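Local coordinates for condensin complex subunit 3 (PDB 5OQR), which serves as a regulatory subunit of the condensin complex, which is required to convert interphase chromatin into mitotic-like condensed chromosomes, at residues A[680-686]-A[733-738]; A[300-306]-A[341-346]; A[540-545]-A[581-586]. All blocks are in the same frame, centred on the assembly; numbering follows the deposited sequence.

Interaction 1 of 3, residues A[680-686]-A[733-738]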
# COMPACT_ATOMS: atom_id res chain seq x y z
N LEU A 680 16.46 8.68 11.56
CA LEU A 680 17.77 8.94 10.97
C LEU A 680 17.68 9.00 9.45
O LEU A 680 18.37 9.82 8.82
CB LEU A 680 18.76 7.86 11.40
CG LEU A 680 19.31 7.98 12.83
CD1 LEU A 680 20.07 6.73 13.20
CD2 LEU A 680 20.20 9.21 12.95
N ASP A 681 16.86 8.15 8.84
CA ASP A 681 16.67 8.23 7.40
C ASP A 681 16.03 9.55 7.00
O ASP A 681 16.42 10.16 6.00
CB ASP A 681 15.81 7.05 6.93
CG ASP A 681 16.49 5.72 7.15
OD1 ASP A 681 16.06 4.72 6.54
OD2 ASP A 681 17.46 5.67 7.93
N TRP A 682 15.04 10.01 7.78
CA TRP A 682 14.40 11.29 7.49
C TRP A 682 15.39 12.43 7.48
O TRP A 682 15.22 13.40 6.73
CB TRP A 682 13.30 11.56 8.51
CG TRP A 682 12.13 10.63 8.44
CD1 TRP A 682 11.78 9.83 7.40
CD2 TRP A 682 11.16 10.40 9.47
NE1 TRP A 682 10.66 9.12 7.71
CE2 TRP A 682 10.25 9.45 8.97
CE3 TRP A 682 10.97 10.90 10.76
CZ2 TRP A 682 9.17 8.99 9.72
CZ3 TRP A 682 9.90 10.45 11.50
CH2 TRP A 682 9.02 9.50 10.98
N THR A 683 16.43 12.35 8.31
CA THR A 683 17.40 13.43 8.45
C THR A 683 18.63 13.24 7.56
O THR A 683 19.51 14.10 7.57
CB THR A 683 17.82 13.55 9.91
OG1 THR A 683 18.14 12.26 10.43
CG2 THR A 683 16.70 14.12 10.74
N ASP A 684 18.69 12.15 6.80
CA ASP A 684 19.84 11.88 5.94
C ASP A 684 19.79 12.77 4.71
O ASP A 684 18.82 12.73 3.94
CB ASP A 684 19.84 10.40 5.54
CG ASP A 684 21.08 10.00 4.77
OD1 ASP A 684 21.75 10.89 4.20
OD2 ASP A 684 21.39 8.79 4.74
N ASN A 685 20.84 13.57 4.51
CA ASN A 685 20.87 14.49 3.38
C ASN A 685 20.86 13.75 2.04
O ASN A 685 20.37 14.29 1.04
CB ASN A 685 22.10 15.39 3.47
CG ASN A 685 22.19 16.38 2.33
OD1 ASN A 685 22.97 16.20 1.39
ND2 ASN A 685 21.38 17.43 2.39
N GLU A 686 21.39 12.53 2.01
CA GLU A 686 21.43 11.78 0.76
C GLU A 686 20.04 11.44 0.24
O GLU A 686 19.89 11.23 -0.97
CB GLU A 686 22.24 10.49 0.97
CG GLU A 686 22.45 9.67 -0.30
CD GLU A 686 23.32 10.38 -1.32
OE1 GLU A 686 23.94 11.40 -0.96
OE2 GLU A 686 23.37 9.92 -2.48
N LEU A 733 23.60 5.88 18.51
CA LEU A 733 23.21 6.55 17.28
C LEU A 733 24.39 7.23 16.60
O LEU A 733 24.41 7.34 15.37
CB LEU A 733 22.12 7.58 17.59
CG LEU A 733 20.92 7.01 18.36
CD1 LEU A 733 19.95 8.12 18.70
CD2 LEU A 733 20.24 5.91 17.56
N LEU A 734 25.39 7.67 17.38
CA LEU A 734 26.56 8.30 16.78
C LEU A 734 27.24 7.39 15.77
O LEU A 734 27.82 7.87 14.80
CB LEU A 734 27.55 8.70 17.88
CG LEU A 734 27.11 9.87 18.76
CD1 LEU A 734 27.88 9.86 20.07
CD2 LEU A 734 27.32 11.19 18.04
N GLY A 735 27.17 6.07 15.98
CA GLY A 735 27.76 5.14 15.04
C GLY A 735 26.95 4.96 13.77
O GLY A 735 27.51 4.55 12.75
N LYS A 736 25.66 5.26 13.81
CA LYS A 736 24.81 5.13 12.64
C LYS A 736 24.76 6.39 11.79
O LYS A 736 24.31 6.33 10.64
CB LYS A 736 23.39 4.75 13.06
CG LYS A 736 23.32 3.58 14.02
CD LYS A 736 21.90 3.32 14.49
CE LYS A 736 21.86 2.24 15.56
NZ LYS A 736 22.44 0.96 15.08
N LEU A 737 25.21 7.52 12.33
CA LEU A 737 25.18 8.77 11.58
C LEU A 737 25.96 8.63 10.28
O LEU A 737 26.92 7.87 10.18
CB LEU A 737 25.76 9.91 12.42
CG LEU A 737 25.03 10.24 13.72
CD1 LEU A 737 25.82 11.26 14.52
CD2 LEU A 737 23.63 10.76 13.44
N LYS A 738 25.52 9.37 9.28
CA LYS A 738 26.17 9.43 7.97
C LYS A 738 26.82 10.80 7.86
O LYS A 738 26.19 11.78 7.44
CB LYS A 738 25.18 9.19 6.85
CG LYS A 738 24.94 7.72 6.52
CD LYS A 738 24.29 7.55 5.16
CE LYS A 738 25.27 7.82 4.02
NZ LYS A 738 24.58 8.23 2.77
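The carboxylate of Asp684 is the flat group that faces Lys738, and its two oxygens have different partners. Asp684 OD1 accepts from the backbone N of Glu686 at 2.8 Å, an Asx turn in which the donor stands above the carboxylate plane, 41° out of it. Lys738 comes to the other oxygen: its CD lies 3.2 Å from Asp684 OD2, on the opposite side of the plane from the Glu686 amide. The ion pair itself is long, with Asp684 OD2 and Lys738 NZ 3.8 Å apart. Asp684 reaches this place because its CG is anti to the backbone N (chi1 -174°), while a bend at chi3 (74°) turns the end of the lysine chain past OD2, where Lys738 NZ also lies 3.7 Å from Glu686 CB. Glu686 is ill defined, so its part in the contact is uncertain.

The apolar half of the contact rests on Leu680. Leu680 CD2 meets Leu737 CD2 at 3.8 Å, and Leu680 CD1 touches the aliphatic part of Lys736, CB being 3.9 Å away; in both pairs the side chains run at about a right angle. Leu733 CD2 is a looser neighbour of Leu680 CD1, at 4.4 Å.

His707 links the two segments, its ND1 paired with the backbone N of Lys738 and its NE2 with Leu680 O. The contact thus joins the end of helix 669-682 to that of helix 725-736, the latter in HEAT repeat 9, while Leu710 of helix 706-717 and Phe649 of helix 639-661 pack against Leu680.

Interaction 2 of 3, residues A[300-306]-A[341-346]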
# COMPACT_ATOMS: atom_id res chain seq x y z
N GLU A 300 -28.16 3.72 -30.38
CA GLU A 300 -29.26 4.29 -29.61
C GLU A 300 -29.83 3.27 -28.64
O GLU A 300 -30.14 3.60 -27.49
CB GLU A 300 -30.35 4.79 -30.56
CG GLU A 300 -31.47 5.57 -29.89
CD GLU A 300 -31.09 7.00 -29.55
OE1 GLU A 300 -31.94 7.75 -29.03
OE2 GLU A 300 -29.92 7.38 -29.81
N GLN A 301 -29.96 2.02 -29.08
CA GLN A 301 -30.43 0.95 -28.20
C GLN A 301 -29.62 0.90 -26.91
O GLN A 301 -30.18 0.68 -25.83
CB GLN A 301 -30.35 -0.39 -28.94
CG GLN A 301 -30.75 -1.61 -28.11
CD GLN A 301 -30.12 -2.89 -28.61
OE1 GLN A 301 -29.24 -2.86 -29.47
NE2 GLN A 301 -30.55 -4.02 -28.07
N PHE A 302 -28.31 1.08 -27.01
CA PHE A 302 -27.45 0.99 -25.83
C PHE A 302 -27.88 1.98 -24.76
O PHE A 302 -27.89 1.65 -23.57
CB PHE A 302 -26.00 1.23 -26.24
CG PHE A 302 -25.04 1.24 -25.09
CD1 PHE A 302 -24.35 0.10 -24.73
CD2 PHE A 302 -24.81 2.40 -24.36
CE1 PHE A 302 -23.46 0.11 -23.68
CE2 PHE A 302 -23.93 2.42 -23.31
CZ PHE A 302 -23.25 1.27 -22.97
N TRP A 303 -28.25 3.20 -25.16
CA TRP A 303 -28.57 4.25 -24.21
C TRP A 303 -29.99 4.18 -23.68
O TRP A 303 -30.28 4.76 -22.64
CB TRP A 303 -28.32 5.61 -24.85
CG TRP A 303 -26.93 5.76 -25.35
CD1 TRP A 303 -26.48 5.53 -26.61
CD2 TRP A 303 -25.78 6.13 -24.58
NE1 TRP A 303 -25.13 5.75 -26.68
CE2 TRP A 303 -24.68 6.12 -25.44
CE3 TRP A 303 -25.59 6.49 -23.24
CZ2 TRP A 303 -23.39 6.45 -25.01
CZ3 TRP A 303 -24.32 6.81 -22.82
CH2 TRP A 303 -23.24 6.79 -23.70
N LEU A 304 -30.88 3.47 -24.38
CA LEU A 304 -32.26 3.33 -23.92
C LEU A 304 -32.45 2.15 -22.98
O LEU A 304 -33.48 2.07 -22.30
CB LEU A 304 -33.20 3.19 -25.11
CG LEU A 304 -33.08 4.27 -26.19
CD1 LEU A 304 -34.01 3.98 -27.35
CD2 LEU A 304 -33.34 5.65 -25.61
N GLU A 305 -31.49 1.23 -22.93
CA GLU A 305 -31.53 0.06 -22.06
C GLU A 305 -30.33 0.06 -21.11
O GLU A 305 -29.71 -0.97 -20.88
CB GLU A 305 -31.56 -1.22 -22.88
CG GLU A 305 -32.80 -1.37 -23.75
CD GLU A 305 -32.67 -2.50 -24.75
OE1 GLU A 305 -32.79 -2.23 -25.97
OE2 GLU A 305 -32.44 -3.65 -24.33
N LEU A 306 -30.01 1.22 -20.55
CA LEU A 306 -28.83 1.34 -19.72
C LEU A 306 -28.97 0.54 -18.43
O LEU A 306 -30.05 0.42 -17.85
CB LEU A 306 -28.55 2.81 -19.38
CG LEU A 306 -27.90 3.65 -20.48
CD1 LEU A 306 -27.92 5.12 -20.11
CD2 LEU A 306 -26.47 3.19 -20.74
N TYR A 341 -31.42 14.02 -23.11
CA TYR A 341 -32.56 13.14 -23.28
C TYR A 341 -32.37 11.83 -22.53
O TYR A 341 -33.28 11.36 -21.84
CB TYR A 341 -32.79 12.90 -24.77
CG TYR A 341 -33.82 11.85 -25.11
CD1 TYR A 341 -33.46 10.70 -25.79
CD2 TYR A 341 -35.15 12.01 -24.74
CE1 TYR A 341 -34.40 9.74 -26.11
CE2 TYR A 341 -36.09 11.05 -25.05
CZ TYR A 341 -35.71 9.91 -25.74
OH TYR A 341 -36.64 8.95 -26.05
N TYR A 342 -31.18 11.23 -22.63
CA TYR A 342 -30.93 9.97 -21.94
C TYR A 342 -31.04 10.13 -20.43
O TYR A 342 -31.56 9.24 -19.74
CB TYR A 342 -29.54 9.43 -22.31
CG TYR A 342 -29.33 9.17 -23.78
CD1 TYR A 342 -30.37 8.71 -24.58
CD2 TYR A 342 -28.10 9.39 -24.37
CE1 TYR A 342 -30.18 8.48 -25.93
CE2 TYR A 342 -27.90 9.15 -25.71
CZ TYR A 342 -28.94 8.70 -26.48
OH TYR A 342 -28.73 8.47 -27.82
N ILE A 343 -30.55 11.25 -19.90
CA ILE A 343 -30.67 11.51 -18.47
C ILE A 343 -32.14 11.62 -18.08
O ILE A 343 -32.56 11.10 -17.04
CB ILE A 343 -29.88 12.77 -18.09
CG1 ILE A 343 -28.38 12.51 -18.25
CG2 ILE A 343 -30.19 13.21 -16.66
CD1 ILE A 343 -27.51 13.75 -18.09
N GLU A 344 -32.94 12.30 -18.90
CA GLU A 344 -34.33 12.56 -18.52
C GLU A 344 -35.17 11.30 -18.57
O GLU A 344 -36.08 11.14 -17.74
CB GLU A 344 -34.92 13.65 -19.41
CG GLU A 344 -34.29 15.01 -19.15
CD GLU A 344 -35.27 16.16 -19.24
OE1 GLU A 344 -35.44 16.69 -20.36
OE2 GLU A 344 -35.86 16.52 -18.21
N ARG A 345 -34.90 10.39 -19.50
CA ARG A 345 -35.54 9.08 -19.45
C ARG A 345 -35.25 8.39 -18.13
O ARG A 345 -36.11 7.72 -17.56
CB ARG A 345 -35.07 8.20 -20.60
CG ARG A 345 -35.46 8.68 -21.98
CD ARG A 345 -35.08 7.66 -23.04
NE ARG A 345 -36.02 6.54 -23.10
CZ ARG A 345 -35.78 5.31 -22.64
NH1 ARG A 345 -34.62 5.00 -22.08
NH2 ARG A 345 -36.72 4.38 -22.75
N GLN A 346 -34.02 8.54 -17.62
CA GLN A 346 -33.62 7.84 -16.41
C GLN A 346 -34.29 8.42 -15.18
O GLN A 346 -34.54 7.69 -14.21
CB GLN A 346 -32.10 7.89 -16.27
CG GLN A 346 -31.50 6.69 -15.56
CD GLN A 346 -31.75 5.38 -16.30
OE1 GLN A 346 -32.12 4.38 -15.69
NE2 GLN A 346 -31.54 5.39 -17.61
O HOH W 1 -32.02 6.79 -21.27
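Trp303 and Tyr342 join two helices of the HEAT-type alpha-solenoid, the short helix 300-304 and helix 336-348, whose local axes pass 10.8 Å apart at 34°. The evidence for a true stack is the near-parallel planes: the five-membered ring of Trp303 and the Tyr342 ring form an offset stack with centroids 4.6 Å apart and planes at 6°. The same tyrosine face receives Trp303 CB, 3.4 Å from the ring centroid and almost on its normal, a CH-pi contact. Phe302 covers the opposite face of the indole.

At the far end of the tyrosine, Tyr342 OH donates to Glu300 OE2 at 2.6 Å, coming from above the carboxylate plane, while Glu300 OE1 sits at the ring edge. Arg345 NH1 donates to Leu304 O at 3.2 Å, a bent bond, and reaches Trp303 O only through a water; one face of the guanidinium rests on Leu304 CD2. A bend at chi3 (78°) swings the guanidinium across that leucine. The water donates to Trp303 O and Tyr342 O and accepts from Arg345 NH1; the positive charge beside the last carbonyls of helix 300-304 is likely to be electrostatically favourable.

Around this pair, Ala314 of helix 308-324 and the loop residues Met333 and Pro334 pack on Trp303, while Leu306 and Gln346 both lean on Ile362 of helix 356-372.

Interaction 3 of 3, residues A[540-545]-A[581-586]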
# COMPACT_ATOMS: atom_id res chain seq x y z
N LYS A 540 -16.44 18.81 16.60
CA LYS A 540 -15.00 18.98 16.68
C LYS A 540 -14.35 18.80 15.31
O LYS A 540 -13.46 19.57 14.93
CB LYS A 540 -14.41 17.98 17.67
CG LYS A 540 -14.75 18.26 19.12
CD LYS A 540 -14.28 17.12 20.00
CE LYS A 540 -14.64 17.34 21.45
NZ LYS A 540 -13.73 18.32 22.11
N CYS A 541 -14.79 17.79 14.55
CA CYS A 541 -14.25 17.58 13.22
C CYS A 541 -14.59 18.75 12.29
O CYS A 541 -13.80 19.08 11.41
CB CYS A 541 -14.78 16.28 12.63
SG CYS A 541 -14.27 14.80 13.53
N THR A 542 -15.75 19.37 12.48
CA THR A 542 -16.10 20.53 11.67
C THR A 542 -15.19 21.71 11.99
O THR A 542 -14.81 22.47 11.10
CB THR A 542 -17.57 20.90 11.88
OG1 THR A 542 -18.40 19.86 11.37
CG2 THR A 542 -17.92 22.21 11.17
N ALA A 543 -14.84 21.87 13.27
CA ALA A 543 -13.94 22.96 13.66
C ALA A 543 -12.56 22.77 13.07
O ALA A 543 -11.97 23.71 12.52
CB ALA A 543 -13.87 23.04 15.19
N ILE A 544 -12.01 21.55 13.16
CA ILE A 544 -10.66 21.30 12.66
C ILE A 544 -10.58 21.60 11.17
O ILE A 544 -9.64 22.26 10.71
CB ILE A 544 -10.23 19.85 12.96
CG1 ILE A 544 -10.24 19.57 14.47
CG2 ILE A 544 -8.85 19.55 12.38
CD1 ILE A 544 -9.22 20.35 15.27
N ARG A 545 -11.54 21.10 10.40
CA ARG A 545 -11.52 21.34 8.96
C ARG A 545 -11.67 22.82 8.65
O ARG A 545 -10.99 23.36 7.77
CB ARG A 545 -12.62 20.54 8.27
CG ARG A 545 -12.52 19.04 8.43
CD ARG A 545 -13.51 18.33 7.52
NE ARG A 545 -13.80 16.97 7.96
CZ ARG A 545 -14.80 16.63 8.77
NH1 ARG A 545 -15.64 17.56 9.23
NH2 ARG A 545 -14.98 15.37 9.11
N GLU A 581 -11.25 8.71 14.14
CA GLU A 581 -11.58 9.65 13.08
C GLU A 581 -11.10 11.06 13.44
O GLU A 581 -10.49 11.74 12.62
CB GLU A 581 -13.08 9.65 12.83
CG GLU A 581 -13.48 10.24 11.48
CD GLU A 581 -14.94 10.63 11.41
OE1 GLU A 581 -15.68 10.35 12.38
OE2 GLU A 581 -15.35 11.21 10.39
N LEU A 582 -11.39 11.50 14.66
CA LEU A 582 -10.96 12.83 15.09
C LEU A 582 -9.44 12.90 15.18
O LEU A 582 -8.83 13.87 14.71
CB LEU A 582 -11.60 13.17 16.44
CG LEU A 582 -11.16 14.47 17.10
CD1 LEU A 582 -11.47 15.66 16.21
CD2 LEU A 582 -11.82 14.63 18.46
N GLN A 583 -8.82 11.89 15.77
CA GLN A 583 -7.36 11.86 15.87
C GLN A 583 -6.73 11.93 14.49
O GLN A 583 -5.81 12.72 14.25
CB GLN A 583 -6.92 10.61 16.61
CG GLN A 583 -5.49 10.66 17.11
CD GLN A 583 -5.00 9.30 17.55
OE1 GLN A 583 -5.29 8.28 16.92
NE2 GLN A 583 -4.25 9.27 18.65
N THR A 584 -7.20 11.09 13.57
CA THR A 584 -6.68 11.11 12.21
C THR A 584 -6.86 12.48 11.57
O THR A 584 -6.07 12.87 10.71
CB THR A 584 -7.38 10.05 11.36
OG1 THR A 584 -7.25 8.77 11.99
CG2 THR A 584 -6.77 9.98 9.96
N LEU A 585 -7.90 13.21 11.97
CA LEU A 585 -8.16 14.51 11.37
C LEU A 585 -7.18 15.56 11.87
O LEU A 585 -6.62 16.33 11.08
CB LEU A 585 -9.60 14.94 11.65
CG LEU A 585 -10.07 16.19 10.92
CD1 LEU A 585 -10.02 16.00 9.42
CD2 LEU A 585 -11.47 16.56 11.37
N GLY A 586 -6.97 15.63 13.18
CA GLY A 586 -5.95 16.51 13.72
C GLY A 586 -4.59 16.23 13.11
O GLY A 586 -3.87 17.16 12.71
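Leu585 extends toward Cys541 and Ile544 because its CG is anti to the backbone N (chi1 -172°) and chi2, at 61°, turns CD2 onto the neighbouring helix; Leu582 has nearly the same pair of torsions and leans toward Lys540. The two helices, 537-554 and 580-597, are neighbours in the HEAT-repeat solenoid, the first within HEAT repeat 8. Their local axes are 10.1 Å apart and only 9° from parallel, and they pack through hydrophobic side chains.

Leu585 CD2 is the centre of the contact: it meets Cys541 CB at 3.6 Å and Ile544 CB at 3.9 Å, and the Ile544 and Leu585 side chains lie alongside one another, pointing opposite ways. Leu582 splits its methyls, CD1 lying 4.0 Å from Cys541 SG and CD2 3.8 Å from Lys540 CD. The charged end of that lysine turns elsewhere, to Tyr532, whose carbonyl O and ring it engages. Aromatic packing from another protein chain reaches both Leu585 and Arg545, bringing this edge of the pair to an interface between subunits. With an alanine at Leu585, a gap would probably open beside Cys541 and Ile544 and the Arg545 guanidinium would lose the methyl over one of its faces.

Poorly defined Glu581 has its OE2 4.4 Å from Arg545 NH2, beyond a salt bridge, whereas Leu585 CD2 sits over one guanidinium face, 4.0 Å from its plane and nearer its edge than its middle.

Overall arrangement
The three contacts follow one another along the chain, interaction 2 closing before interaction 3 opens and interaction 3 before interaction 1. Each ties together helices of the same solenoid, and none touches another, so they mark separate stations along it. Interactions 1 and 3 lie closest, with centres about 34 Å apart and nearest atoms about 15 Å apart, and all four of their segments fall in the C-terminal condensin family region. Interaction 2 is about 42 Å from interaction 3 and about 62 Å from interaction 1, centre to centre, with interactions 1 and 2 on opposite sides of the chain's centre. Of the three, only interaction 3 is touched by another protein chain.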